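Local coordinates for protein acinetobacter secreted protease CpaA (Acinetobacter nosocomialis M2, PDB 6O38) that is a secreted zinc metalloprotease, probably exported by a type II secretion system with the help of the chaperone CpaB, at residues A2-P7 / E24-N29. Sequence-based numbering, arbitrary orientation.
Sequences ATVLSP and EFSLAN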
ATOM      1  N   ALA A   2     -29.981 -30.473 -12.987  1.00 85.74           N
ATOM      2  CA  ALA A   2     -29.099 -29.644 -12.173  1.00 81.46           C
ATOM      3  C   ALA A   2     -28.920 -30.245 -10.782  1.00 80.34           C
ATOM      4  O   ALA A   2     -29.875 -30.737 -10.181  1.00 82.61           O
ATOM      5  CB  ALA A   2     -29.642 -28.226 -12.075  1.00 80.81           C
ATOM      6  N   THR A   3     -27.691 -30.198 -10.276  1.00 78.81           N
ATOM      7  CA  THR A   3     -27.359 -30.738  -8.965  1.00 77.76           C
ATOM      8  C   THR A   3     -27.246 -29.598  -7.960  1.00 75.23           C
ATOM      9  O   THR A   3     -26.552 -28.608  -8.214  1.00 73.26           O
ATOM     10  CB  THR A   3     -26.052 -31.531  -9.016  1.00 76.76           C
ATOM     11  OG1 THR A   3     -26.168 -32.585  -9.980  1.00 79.50           O
ATOM     12  CG2 THR A   3     -25.736 -32.132  -7.653  1.00 76.30           C
ATOM     13  N   VAL A   4     -27.924 -29.743  -6.826  1.00 74.60           N
ATOM     14  CA  VAL A   4     -27.960 -28.717  -5.790  1.00 73.00           C
ATOM     15  C   VAL A   4     -27.039 -29.142  -4.656  1.00 71.72           C
ATOM     16  O   VAL A   4     -27.184 -30.240  -4.104  1.00 73.15           O
ATOM     17  CB  VAL A   4     -29.392 -28.486  -5.280  1.00 75.56           C
ATOM     18  CG1 VAL A   4     -29.435 -27.277  -4.356  1.00 74.30           C
ATOM     19  CG2 VAL A   4     -30.351 -28.313  -6.448  1.00 77.95           C
ATOM     20  N   LEU A   5     -26.093 -28.275  -4.307  1.00 72.13           N
ATOM     21  CA  LEU A   5     -25.173 -28.507  -3.205  1.00 72.43           C
ATOM     22  C   LEU A   5     -25.154 -27.278  -2.304  1.00 71.88           C
ATOM     23  O   LEU A   5     -25.712 -26.228  -2.633  1.00 71.07           O
ATOM     24  CB  LEU A   5     -23.759 -28.829  -3.710  1.00 72.17           C
ATOM     25  CG  LEU A   5     -23.220 -30.222  -3.376  1.00 73.60           C
ATOM     26  CD1 LEU A   5     -24.122 -31.306  -3.945  1.00 74.45           C
ATOM     27  CD2 LEU A   5     -21.798 -30.383  -3.889  1.00 73.38           C
ATOM     28  N   SER A   6     -24.498 -27.419  -1.156  1.00 72.04           N
ATOM     29  CA  SER A   6     -24.457 -26.367  -0.151  1.00 71.66           C
ATOM     30  C   SER A   6     -23.309 -26.662   0.804  1.00 72.71           C
ATOM     31  O   SER A   6     -22.784 -27.782   0.813  1.00 74.13           O
ATOM     32  CB  SER A   6     -25.792 -26.274   0.608  1.00 72.27           C
ATOM     33  OG  SER A   6     -26.075 -27.485   1.289  1.00 74.02           O
ATOM     34  N   PRO A   7     -22.883 -25.675   1.602  1.00 71.33           N
ATOM     35  CA  PRO A   7     -21.798 -25.938   2.569  1.00 72.81           C
ATOM     36  C   PRO A   7     -22.049 -27.123   3.489  1.00 75.11           C
ATOM     37  O   PRO A   7     -21.156 -27.961   3.660  1.00 76.85           O
ATOM     38  CB  PRO A   7     -21.711 -24.616   3.341  1.00 71.79           C
ATOM     39  CG  PRO A   7     -22.122 -23.593   2.349  1.00 69.63           C
ATOM     40  CD  PRO A   7     -23.193 -24.237   1.507  1.00 69.67           C
ATOM     41  N   GLU A  24     -24.986 -26.519  -8.756  1.00 72.70           N
ATOM     42  CA  GLU A  24     -25.576 -25.314  -8.180  1.00 72.10           C
ATOM     43  C   GLU A  24     -25.241 -25.279  -6.695  1.00 71.09           C
ATOM     44  O   GLU A  24     -25.716 -26.120  -5.926  1.00 71.83           O
ATOM     45  CB  GLU A  24     -27.088 -25.280  -8.404  1.00 73.85           C
ATOM     46  CG  GLU A  24     -27.730 -23.947  -8.063  1.00 74.10           C
ATOM     47  CD  GLU A  24     -29.103 -23.789  -8.682  1.00 77.29           C
ATOM     48  OE1 GLU A  24     -29.934 -24.711  -8.542  1.00 79.42           O
ATOM     49  OE2 GLU A  24     -29.346 -22.744  -9.320  1.00 78.22           O
ATOM     50  N   PHE A  25     -24.426 -24.305  -6.296  1.00 69.44           N
ATOM     51  CA  PHE A  25     -23.982 -24.156  -4.915  1.00 69.21           C
ATOM     52  C   PHE A  25     -24.778 -23.032  -4.262  1.00 69.22           C
ATOM     53  O   PHE A  25     -24.684 -21.875  -4.685  1.00 68.76           O
ATOM     54  CB  PHE A  25     -22.482 -23.865  -4.865  1.00 68.42           C
ATOM     55  CG  PHE A  25     -21.866 -24.060  -3.510  1.00 69.07           C
ATOM     56  CD1 PHE A  25     -21.509 -25.325  -3.073  1.00 70.44           C
ATOM     57  CD2 PHE A  25     -21.628 -22.978  -2.679  1.00 68.75           C
ATOM     58  CE1 PHE A  25     -20.936 -25.509  -1.829  1.00 71.79           C
ATOM     59  CE2 PHE A  25     -21.055 -23.155  -1.433  1.00 69.65           C
ATOM     60  CZ  PHE A  25     -20.709 -24.423  -1.009  1.00 71.31           C
ATOM     61  N   SER A  26     -25.555 -23.371  -3.237  1.00 70.30           N
ATOM     62  CA  SER A  26     -26.473 -22.436  -2.604  1.00 70.53           C
ATOM     63  C   SER A  26     -26.018 -22.104  -1.189  1.00 70.38           C
ATOM     64  O   SER A  26     -25.579 -22.984  -0.442  1.00 70.97           O
ATOM     65  CB  SER A  26     -27.895 -23.004  -2.569  1.00 72.32           C
ATOM     66  OG  SER A  26     -28.392 -23.213  -3.880  1.00 73.40           O
ATOM     67  N   LEU A  27     -26.132 -20.828  -0.830  1.00 69.91           N
ATOM     68  CA  LEU A  27     -25.809 -20.336   0.503  1.00 70.15           C
ATOM     69  C   LEU A  27     -27.077 -19.813   1.163  1.00 72.70           C
ATOM     70  O   LEU A  27     -27.858 -19.092   0.531  1.00 74.08           O
ATOM     71  CB  LEU A  27     -24.750 -19.232   0.436  1.00 69.16           C
ATOM     72  CG  LEU A  27     -23.360 -19.622  -0.070  1.00 68.13           C
ATOM     73  CD1 LEU A  27     -22.650 -18.417  -0.660  1.00 67.38           C
ATOM     74  CD2 LEU A  27     -22.536 -20.224   1.055  1.00 68.53           C
ATOM     75  N   ALA A  28     -27.281 -20.176   2.428  1.00 71.74           N
ATOM     76  CA  ALA A  28     -28.451 -19.752   3.184  1.00 74.92           C
ATOM     77  C   ALA A  28     -28.004 -19.308   4.572  1.00 75.82           C
ATOM     78  O   ALA A  28     -26.817 -19.360   4.909  1.00 74.02           O
ATOM     79  CB  ALA A  28     -29.496 -20.871   3.265  1.00 76.72           C
ATOM     80  N   ASN A  29     -28.966 -18.863   5.384  1.00 78.09           N
ATOM     81  CA  ASN A  29     -28.634 -18.391   6.725  1.00 79.65           C
ATOM     82  C   ASN A  29     -28.126 -19.526   7.606  1.00 79.31           C
ATOM     83  O   ASN A  29     -27.140 -19.360   8.333  1.00 78.85           O
ATOM     84  CB  ASN A  29     -29.848 -17.714   7.362  1.00 83.63           C
ATOM     85  CG  ASN A  29     -30.001 -16.269   6.931  1.00 84.72           C
ATOM     86  OD1 ASN A  29     -29.019 -15.596   6.621  1.00 82.95           O
ATOM     87  ND2 ASN A  29     -31.237 -15.784   6.913  1.00 87.99           N
TER
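Leu5 sits astride Phe25, bonding the residue before it and the residue after it: the N-H of Leu5 reaches the carbonyl oxygen of Glu24 (N to O 2.7 Å, nearly straight at 170°), and Leu5 O accepts the N-H of Ser26, O to N 2.9 Å. Two residues earlier, Thr3 O takes the amide of Glu24, N to O 2.7 Å, with the hydrogen well bent off the line at 134°. This ladder is that of two parallel strands, 3-5 and 24-27, pairing Val4 with Glu24 and Leu5 with Phe25.

On the Val4 face, Val4 and Glu24 lie alongside one another, heading the same way. With CG anti to the backbone N (chi1 -169°) and an extended chain beyond it, Glu24 brings OE1 to 4.2 Å from the CG2 methyl of Val4, while its other carboxylate oxygen, OE2, makes a salt bridge to Arg51 of strand 47-52.

On the Leu5 face the Phe25 ring lies against Ser6 and Pro7, just past the end of strand 3-5: Ser6 CA lies over one ring face, and Pro7 CD approaches CZ of Phe25 obliquely at 3.5 Å. Pro7 CG also meets Leu27 CD2 at 3.6 Å, the two side chains crossing at about a right angle. Farther out, Leu36 of strand 35-37 touches both Phe25 and Leu27.

Strand 24-27 also bonds through its backbone to strand 47-52, so the N-terminal strand extends the sheet of the first StcE-like beta-sandwich domain. The chemistry implies a division of labour: backbone bonds set the register, Phe25, Pro7 and Leu27, all buried, pack on one side by apolar contact, and a carboxylate bound to arginine occupies the other.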